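Local coordinates for membrane protein (Acinetobacter baumannii AB307-0294, PDB 5DL5), which forms an outer-membrane beta-barrel channel of the OprD porin family that probably lets small molecules, antibiotics among them, cross the outer membrane, at residues Asn138-Leu152 / Val162-Asp174. Sequence-based numbering, arbitrary orientation.
Sequences NTGRMVPEYFTGTLL and VVAGKFTKDQMSD. With C8E ((hydroxyethyloxy)tri(ethyloxy)octane), chain B.
Phe167 lies across the backbone of 148-151 in the barrel wall of this OprD-family porin, where the two arms of an antiparallel beta hairpin run side by side. Leu151 CB meets the edge of its ring at CZ, 4.0 Å away, and Phe147 CB packs obliquely against CD1 at 3.8 Å. With chi1 at -64°, CG is anti to the carbonyl carbon, which sets the ring beside Gly149, whose N is 3.6 Å from Phe167 CD1. Here the chain turns a corner and the register slips by one residue in a classic beta bulge: Thr148 O takes a bond from Thr168 N and a weak, longer one from Lys169 N. Beyond it, Thr150 pairs with Lys166 and Leu152 with Ala164; before it, Thr148 CB and Lys169 CB lie alongside each other, and Tyr146 pairs with Gln171. On the side of Phe147, the Asp170 carboxylate lies nearly parallel to the ring (planes 11° apart), with OD1 3.5 Å above one face and toward the rim. The same OD1 is 2.6 Å from Glu145 OE2, so one of the two buried acids probably carries a proton. Glu145 OE1 is held by Asn138 N, through the lone pair turned away from OE2, and by Phe313 N. The polar edge closes in the loops, where Arg109 reaches Pro144 O, and Asn138 ND2 donates to Ser173 OG, whose hydroxyl in turn donates a hydrogen bond to Val143 O, 2.6 Å from Ser173 OG.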
ATOM      1  N   ASN A 138       2.390  -3.607   2.328  1.00 28.63           N
ATOM      2  CA  ASN A 138       2.916  -2.335   2.926  1.00 30.22           C
ATOM      3  C   ASN A 138       4.337  -2.002   2.519  1.00 31.94           C
ATOM      4  O   ASN A 138       5.253  -2.788   2.706  1.00 32.18           O
ATOM      5  CB  ASN A 138       2.996  -2.418   4.471  1.00 32.38           C
ATOM      6  CG  ASN A 138       3.202  -1.027   5.131  1.00 35.87           C
ATOM      7  OD1 ASN A 138       2.847   0.027   4.565  1.00 33.65           O
ATOM      8  ND2 ASN A 138       3.775  -1.023   6.308  1.00 35.70           N
ATOM      9  N   THR A 139       4.528  -0.827   1.992  1.00 33.30           N
ATOM     10  CA  THR A 139       5.845  -0.309   1.848  1.00 37.72           C
ATOM     11  C   THR A 139       5.864   1.153   2.347  1.00 36.53           C
ATOM     12  O   THR A 139       6.811   1.839   2.032  1.00 40.51           O
ATOM     13  CB  THR A 139       6.339  -0.334   0.359  1.00 38.49           C
ATOM     14  OG1 THR A 139       5.515   0.537  -0.379  1.00 39.28           O
ATOM     15  CG2 THR A 139       6.250  -1.782  -0.307  1.00 46.04           C
ATOM     16  N   GLY A 140       4.893   1.614   3.144  1.00 34.02           N
ATOM     17  CA  GLY A 140       4.886   3.064   3.585  1.00 36.27           C
ATOM     18  C   GLY A 140       5.294   3.277   5.062  1.00 35.98           C
ATOM     19  O   GLY A 140       4.926   4.301   5.674  1.00 36.35           O
ATOM     20  N   ARG A 141       5.894   2.264   5.678  1.00 32.65           N
ATOM     21  CA  ARG A 141       6.372   2.341   7.102  1.00 32.77           C
ATOM     22  C   ARG A 141       7.851   2.052   7.127  1.00 32.52           C
ATOM     23  O   ARG A 141       8.568   2.553   6.223  1.00 30.24           O
ATOM     24  CB  ARG A 141       5.535   1.491   8.121  1.00 32.92           C
ATOM     25  CG  ARG A 141       4.069   1.904   8.161  1.00 33.81           C
ATOM     26  CD  ARG A 141       3.813   3.298   8.693  1.00 35.13           C
ATOM     27  NE  ARG A 141       2.369   3.525   8.796  1.00 35.55           N
ATOM     28  CZ  ARG A 141       1.584   3.915   7.796  1.00 40.07           C
ATOM     29  NH1 ARG A 141       2.090   4.140   6.589  1.00 39.68           N
ATOM     30  NH2 ARG A 141       0.262   4.036   7.987  1.00 39.05           N
ATOM     31  N   MET A 142       8.362   1.279   8.085  1.00 31.82           N
ATOM     32  CA  MET A 142       9.840   1.091   8.119  1.00 33.88           C
ATOM     33  C   MET A 142      10.358   0.037   7.146  1.00 35.32           C
ATOM     34  O   MET A 142      11.429   0.209   6.509  1.00 38.56           O
ATOM     35  CB  MET A 142      10.332   0.786   9.485  1.00 31.24           C
ATOM     36  CG  MET A 142      10.189   1.889  10.492  1.00 33.79           C
ATOM     37  SD  MET A 142      11.005   3.443  10.118  1.00 33.91           S
ATOM     38  CE  MET A 142      12.683   2.880   9.763  1.00 36.04           C
ATOM     39  N   VAL A 143       9.610  -1.036   7.076  1.00 33.25           N
ATOM     40  CA  VAL A 143      10.020  -2.227   6.358  1.00 33.25           C
ATOM     41  C   VAL A 143       8.800  -2.825   5.601  1.00 33.10           C
ATOM     42  O   VAL A 143       7.686  -2.661   6.007  1.00 32.43           O
ATOM     43  CB  VAL A 143      10.652  -3.299   7.301  1.00 33.06           C
ATOM     44  CG1 VAL A 143      11.955  -2.778   7.867  1.00 35.63           C
ATOM     45  CG2 VAL A 143       9.748  -3.662   8.481  1.00 36.79           C
ATOM     46  N   PRO A 144       9.073  -3.647   4.577  1.00 35.51           N
ATOM     47  CA  PRO A 144       7.952  -4.198   3.760  1.00 32.99           C
ATOM     48  C   PRO A 144       7.264  -5.324   4.399  1.00 29.68           C
ATOM     49  O   PRO A 144       7.794  -6.080   5.210  1.00 29.38           O
ATOM     50  CB  PRO A 144       8.597  -4.545   2.402  1.00 33.85           C
ATOM     51  CG  PRO A 144      10.115  -4.481   2.635  1.00 38.44           C
ATOM     52  CD  PRO A 144      10.401  -3.863   3.971  1.00 32.56           C
ATOM     53  N   GLU A 145       6.008  -5.396   4.097  1.00 28.47           N
ATOM     54  CA  GLU A 145       5.197  -6.535   4.418  1.00 28.52           C
ATOM     55  C   GLU A 145       5.541  -7.711   3.493  1.00 28.87           C
ATOM     56  O   GLU A 145       5.790  -7.484   2.292  1.00 29.50           O
ATOM     57  CB  GLU A 145       3.713  -6.119   4.282  1.00 27.35           C
ATOM     58  CG  GLU A 145       2.698  -7.247   4.473  1.00 28.09           C
ATOM     59  CD  GLU A 145       1.261  -6.787   4.292  1.00 30.74           C
ATOM     60  OE1 GLU A 145       1.061  -5.621   3.841  1.00 28.58           O
ATOM     61  OE2 GLU A 145       0.385  -7.561   4.785  1.00 35.82           O
ATOM     62  N   TYR A 146       5.656  -8.922   4.068  1.00 27.07           N
ATOM     63  CA  TYR A 146       6.029 -10.118   3.295  1.00 27.83           C
ATOM     64  C   TYR A 146       4.950 -11.100   3.197  1.00 28.83           C
ATOM     65  O   TYR A 146       4.292 -11.424   4.179  1.00 32.32           O
ATOM     66  CB  TYR A 146       7.312 -10.876   3.852  1.00 29.21           C
ATOM     67  CG  TYR A 146       8.582  -9.993   3.882  1.00 30.65           C
ATOM     68  CD1 TYR A 146       9.058  -9.427   2.748  1.00 31.32           C
ATOM     69  CD2 TYR A 146       9.261  -9.681   5.067  1.00 31.60           C
ATOM     70  CE1 TYR A 146      10.169  -8.630   2.727  1.00 31.93           C
ATOM     71  CE2 TYR A 146      10.436  -8.888   5.074  1.00 31.24           C
ATOM     72  CZ  TYR A 146      10.850  -8.336   3.896  1.00 31.90           C
ATOM     73  OH  TYR A 146      11.980  -7.544   3.723  1.00 34.10           O
ATOM     74  N   PHE A 147       4.798 -11.679   2.018  1.00 28.57           N
ATOM     75  CA  PHE A 147       3.878 -12.828   1.864  1.00 31.15           C
ATOM     76  C   PHE A 147       4.670 -14.110   1.518  1.00 28.24           C
ATOM     77  O   PHE A 147       5.667 -13.997   0.893  1.00 31.70           O
ATOM     78  CB  PHE A 147       2.878 -12.497   0.787  1.00 30.26           C
ATOM     79  CG  PHE A 147       1.797 -11.531   1.229  1.00 30.39           C
ATOM     80  CD1 PHE A 147       0.620 -11.997   1.881  1.00 29.76           C
ATOM     81  CD2 PHE A 147       1.945 -10.194   0.998  1.00 30.03           C
ATOM     82  CE1 PHE A 147      -0.405 -11.122   2.183  1.00 31.02           C
ATOM     83  CE2 PHE A 147       0.934  -9.311   1.361  1.00 30.55           C
ATOM     84  CZ  PHE A 147      -0.215  -9.764   1.974  1.00 31.68           C
ATOM     85  N   THR A 148       4.209 -15.272   1.957  1.00 30.26           N
ATOM     86  CA  THR A 148       4.802 -16.520   1.610  1.00 29.94           C
ATOM     87  C   THR A 148       3.824 -17.365   0.819  1.00 28.30           C
ATOM     88  O   THR A 148       2.741 -17.622   1.247  1.00 26.70           O
ATOM     89  CB  THR A 148       5.270 -17.289   2.853  1.00 31.53           C
ATOM     90  OG1 THR A 148       6.067 -16.426   3.664  1.00 36.24           O
ATOM     91  CG2 THR A 148       6.120 -18.619   2.519  1.00 34.52           C
ATOM     92  N   GLY A 149       4.293 -17.831  -0.335  1.00 29.86           N
ATOM     93  CA  GLY A 149       3.505 -18.731  -1.188  1.00 32.41           C
ATOM     94  C   GLY A 149       4.084 -18.711  -2.556  1.00 32.71           C
ATOM     95  O   GLY A 149       5.296 -18.528  -2.656  1.00 32.76           O
ATOM     96  N   THR A 150       3.240 -18.903  -3.589  1.00 28.62           N
ATOM     97  CA  THR A 150       3.664 -19.135  -4.938  1.00 30.49           C
ATOM     98  C   THR A 150       3.003 -18.140  -5.881  1.00 30.71           C
ATOM     99  O   THR A 150       1.799 -17.965  -5.764  1.00 32.92           O
ATOM    100  CB  THR A 150       3.214 -20.554  -5.428  1.00 32.31           C
ATOM    101  OG1 THR A 150       3.795 -21.471  -4.582  1.00 34.07           O
ATOM    102  CG2 THR A 150       3.837 -20.950  -6.902  1.00 31.39           C
ATOM    103  N   LEU A 151       3.775 -17.484  -6.735  1.00 30.35           N
ATOM    104  CA  LEU A 151       3.254 -16.557  -7.701  1.00 29.65           C
ATOM    105  C   LEU A 151       3.771 -16.880  -9.033  1.00 30.26           C
ATOM    106  O   LEU A 151       5.001 -16.966  -9.278  1.00 30.15           O
ATOM    107  CB  LEU A 151       3.669 -15.127  -7.391  1.00 30.47           C
ATOM    108  CG  LEU A 151       3.128 -14.008  -8.287  1.00 33.48           C
ATOM    109  CD1 LEU A 151       1.644 -13.871  -8.092  1.00 36.22           C
ATOM    110  CD2 LEU A 151       3.790 -12.608  -8.074  1.00 33.45           C
ATOM    111  N   LEU A 152       2.857 -17.039  -9.943  1.00 30.70           N
ATOM    112  CA  LEU A 152       3.213 -17.213 -11.325  1.00 33.98           C
ATOM    113  C   LEU A 152       2.892 -15.922 -12.070  1.00 35.65           C
ATOM    114  O   LEU A 152       1.773 -15.379 -11.901  1.00 33.16           O
ATOM    115  CB  LEU A 152       2.348 -18.321 -11.996  1.00 37.08           C
ATOM    116  CG  LEU A 152       2.540 -18.606 -13.509  1.00 40.73           C
ATOM    117  CD1 LEU A 152       2.211 -20.011 -13.788  1.00 44.55           C
ATOM    118  CD2 LEU A 152       1.658 -17.750 -14.408  1.00 44.99           C
ATOM    119  N   VAL A 162      -0.124 -11.447 -16.875  1.00 34.25           N
ATOM    120  CA  VAL A 162      -1.110 -12.276 -16.201  1.00 33.89           C
ATOM    121  C   VAL A 162      -0.438 -12.886 -14.992  1.00 34.25           C
ATOM    122  O   VAL A 162       0.710 -13.385 -15.076  1.00 32.21           O
ATOM    123  CB  VAL A 162      -1.702 -13.362 -17.135  1.00 36.57           C
ATOM    124  CG1 VAL A 162      -2.591 -14.259 -16.354  1.00 40.37           C
ATOM    125  CG2 VAL A 162      -2.465 -12.820 -18.339  1.00 37.75           C
ATOM    126  N   VAL A 163      -1.158 -12.893 -13.871  1.00 32.00           N
ATOM    127  CA  VAL A 163      -0.675 -13.479 -12.650  1.00 31.79           C
ATOM    128  C   VAL A 163      -1.676 -14.448 -12.068  1.00 31.27           C
ATOM    129  O   VAL A 163      -2.881 -14.318 -12.283  1.00 29.64           O
ATOM    130  CB  VAL A 163      -0.331 -12.394 -11.594  1.00 32.71           C
ATOM    131  CG1 VAL A 163       0.725 -11.464 -12.173  1.00 34.97           C
ATOM    132  CG2 VAL A 163      -1.509 -11.483 -11.250  1.00 34.06           C
ATOM    133  N   ALA A 164      -1.142 -15.445 -11.355  1.00 29.01           N
ATOM    134  CA  ALA A 164      -1.902 -16.343 -10.520  1.00 31.93           C
ATOM    135  C   ALA A 164      -1.056 -16.732  -9.328  1.00 31.45           C
ATOM    136  O   ALA A 164       0.131 -17.032  -9.483  1.00 34.12           O
ATOM    137  CB  ALA A 164      -2.337 -17.617 -11.309  1.00 33.72           C
ATOM    138  N   GLY A 165      -1.640 -16.765  -8.128  1.00 30.21           N
ATOM    139  CA  GLY A 165      -0.849 -17.070  -6.939  1.00 28.02           C
ATOM    140  C   GLY A 165      -1.667 -17.660  -5.872  1.00 30.11           C
ATOM    141  O   GLY A 165      -2.866 -17.673  -5.854  1.00 27.56           O
ATOM    142  N   LYS A 166      -0.976 -18.222  -4.942  1.00 31.45           N
ATOM    143  CA  LYS A 166      -1.549 -18.737  -3.736  1.00 32.97           C
ATOM    144  C   LYS A 166      -0.623 -18.424  -2.553  1.00 30.12           C
ATOM    145  O   LYS A 166       0.523 -18.815  -2.576  1.00 30.56           O
ATOM    146  CB  LYS A 166      -1.689 -20.227  -3.800  1.00 34.80           C
ATOM    147  CG  LYS A 166      -2.266 -20.691  -2.458  1.00 42.38           C
ATOM    148  CD  LYS A 166      -2.812 -22.103  -2.445  1.00 52.36           C
ATOM    149  CE  LYS A 166      -1.712 -23.068  -2.489  1.00 53.78           C
ATOM    150  NZ  LYS A 166      -2.375 -24.384  -2.338  1.00 65.24           N
ATOM    151  N   PHE A 167      -1.129 -17.785  -1.519  1.00 29.87           N
ATOM    152  CA  PHE A 167      -0.324 -17.372  -0.316  1.00 27.85           C
ATOM    153  C   PHE A 167      -0.884 -17.917   0.916  1.00 28.94           C
ATOM    154  O   PHE A 167      -2.127 -17.931   1.087  1.00 28.50           O
ATOM    155  CB  PHE A 167      -0.273 -15.836  -0.326  1.00 27.74           C
ATOM    156  CG  PHE A 167       0.469 -15.338  -1.526  1.00 28.72           C
ATOM    157  CD1 PHE A 167       1.888 -15.388  -1.536  1.00 28.40           C
ATOM    158  CD2 PHE A 167      -0.213 -15.017  -2.698  1.00 31.26           C
ATOM    159  CE1 PHE A 167       2.607 -15.053  -2.656  1.00 30.66           C
ATOM    160  CE2 PHE A 167       0.527 -14.675  -3.847  1.00 31.46           C
ATOM    161  CZ  PHE A 167       1.926 -14.709  -3.814  1.00 30.30           C
ATOM    162  N   THR A 168      -0.007 -18.407   1.802  1.00 28.74           N
ATOM    163  CA  THR A 168      -0.454 -18.941   3.069  1.00 32.55           C
ATOM    164  C   THR A 168       0.157 -18.246   4.297  1.00 29.52           C
ATOM    165  O   THR A 168      -0.152 -18.637   5.407  1.00 33.91           O
ATOM    166  CB  THR A 168      -0.076 -20.491   3.252  1.00 36.81           C
ATOM    167  OG1 THR A 168       1.301 -20.570   2.965  1.00 38.72           O
ATOM    168  CG2 THR A 168      -0.917 -21.351   2.255  1.00 40.21           C
ATOM    169  N   LYS A 169       1.018 -17.266   4.112  1.00 29.99           N
ATOM    170  CA  LYS A 169       1.491 -16.517   5.279  1.00 31.02           C
ATOM    171  C   LYS A 169       1.529 -15.060   4.906  1.00 30.16           C
ATOM    172  O   LYS A 169       1.829 -14.730   3.746  1.00 27.74           O
ATOM    173  CB  LYS A 169       2.917 -16.925   5.726  1.00 31.53           C
ATOM    174  CG  LYS A 169       2.981 -18.455   6.225  1.00 35.96           C
ATOM    175  CD  LYS A 169       4.409 -18.649   6.823  1.00 40.27           C
ATOM    176  CE  LYS A 169       4.565 -20.047   7.394  1.00 49.28           C
ATOM    177  NZ  LYS A 169       5.924 -19.909   8.060  1.00 56.36           N
ATOM    178  N   ASP A 170       1.299 -14.230   5.907  1.00 28.01           N
ATOM    179  CA  ASP A 170       1.386 -12.762   5.732  1.00 30.42           C
ATOM    180  C   ASP A 170       2.097 -12.215   6.932  1.00 31.11           C
ATOM    181  O   ASP A 170       1.698 -12.479   8.018  1.00 32.00           O
ATOM    182  CB  ASP A 170      -0.033 -12.228   5.599  1.00 29.88           C
ATOM    183  CG  ASP A 170      -0.099 -10.663   5.612  1.00 34.33           C
ATOM    184  OD1 ASP A 170       0.893 -10.009   5.332  1.00 33.36           O
ATOM    185  OD2 ASP A 170      -1.152 -10.139   5.961  1.00 35.81           O
ATOM    186  N   GLN A 171       3.218 -11.553   6.709  1.00 29.55           N
ATOM    187  CA  GLN A 171       4.019 -11.008   7.828  1.00 32.20           C
ATOM    188  C   GLN A 171       4.093  -9.454   7.689  1.00 29.50           C
ATOM    189  O   GLN A 171       4.838  -8.934   6.857  1.00 27.56           O
ATOM    190  CB  GLN A 171       5.475 -11.584   7.804  1.00 31.10           C
ATOM    191  CG  GLN A 171       6.270 -11.080   9.058  1.00 37.16           C
ATOM    192  CD  GLN A 171       7.703 -11.692   9.245  1.00 39.38           C
ATOM    193  OE1 GLN A 171       8.280 -12.187   8.360  1.00 45.60           O
ATOM    194  NE2 GLN A 171       8.236 -11.551  10.361  1.00 39.14           N
ATOM    195  N   MET A 172       3.293  -8.764   8.498  1.00 29.73           N
ATOM    196  CA  MET A 172       3.197  -7.321   8.387  1.00 32.20           C
ATOM    197  C   MET A 172       4.453  -6.665   8.990  1.00 34.79           C
ATOM    198  O   MET A 172       5.258  -7.313   9.703  1.00 31.31           O
ATOM    199  CB  MET A 172       1.952  -6.778   9.114  1.00 31.96           C
ATOM    200  CG  MET A 172       0.993  -6.101   8.151  1.00 33.21           C
ATOM    201  SD  MET A 172       1.714  -4.653   7.370  1.00 33.78           S
ATOM    202  CE  MET A 172       1.670  -3.495   8.762  1.00 35.08           C
ATOM    203  N   SER A 173       4.624  -5.414   8.611  1.00 33.54           N
ATOM    204  CA  SER A 173       5.866  -4.689   8.914  1.00 36.25           C
ATOM    205  C   SER A 173       6.271  -4.606  10.375  1.00 35.64           C
ATOM    206  O   SER A 173       7.433  -4.573  10.691  1.00 35.39           O
ATOM    207  CB  SER A 173       5.666  -3.239   8.381  1.00 36.00           C
ATOM    208  OG  SER A 173       5.378  -3.343   6.981  1.00 32.78           O
ATOM    209  N   ASP A 174       5.285  -4.625  11.275  1.00 34.81           N
ATOM    210  CA  ASP A 174       5.492  -4.509  12.699  1.00 35.69           C
ATOM    211  C   ASP A 174       5.298  -5.807  13.467  1.00 32.37           C
ATOM    212  O   ASP A 174       4.938  -5.785  14.691  1.00 33.48           O
ATOM    213  CB  ASP A 174       4.521  -3.433  13.257  1.00 37.30           C
ATOM    214  CG  ASP A 174       3.033  -3.842  13.155  1.00 37.06           C
ATOM    215  OD1 ASP A 174       2.652  -4.723  12.335  1.00 36.17           O
ATOM    216  OD2 ASP A 174       2.233  -3.312  13.955  1.00 40.76           O
TER
HETATM  217  C6  C8E B 501      -1.135  -1.814  17.064  1.00 54.91           C
HETATM  218  C7  C8E B 501      -0.485  -0.408  16.920  1.00 51.18           C
HETATM  219  C8  C8E B 501      -1.358   0.798  17.341  1.00 53.90           C
HETATM  220  O9  C8E B 501      -1.161   2.020  16.542  1.00 41.62           O
HETATM  221  C10 C8E B 501      -2.421   2.369  15.979  1.00 60.43           C
HETATM  222  C11 C8E B 501      -2.641   1.597  14.666  1.00 52.13           C
HETATM  223  O12 C8E B 501      -3.596   2.231  13.843  1.00 64.71           O
HETATM  224  C13 C8E B 501      -3.283   3.546  13.362  1.00 56.96           C
HETATM  225  C14 C8E B 501      -2.660   3.479  11.993  1.00 55.62           C
HETATM  226  O15 C8E B 501      -3.261   4.341  11.030  1.00 63.94           O
HETATM  227  C16 C8E B 501      -4.673   4.245  10.792  1.00 67.29           C
HETATM  228  C17 C8E B 501      -4.829   4.574   9.308  1.00 73.13           C
HETATM  229  O18 C8E B 501      -3.716   5.458   8.974  1.00 77.61           O
HETATM  230  C19 C8E B 501      -3.159   5.264   7.667  1.00 78.88           C
HETATM  231  C20 C8E B 501      -2.121   6.345   7.417  1.00 69.34           C
HETATM  232  O21 C8E B 501      -1.628   6.509   6.056  1.00 63.28           O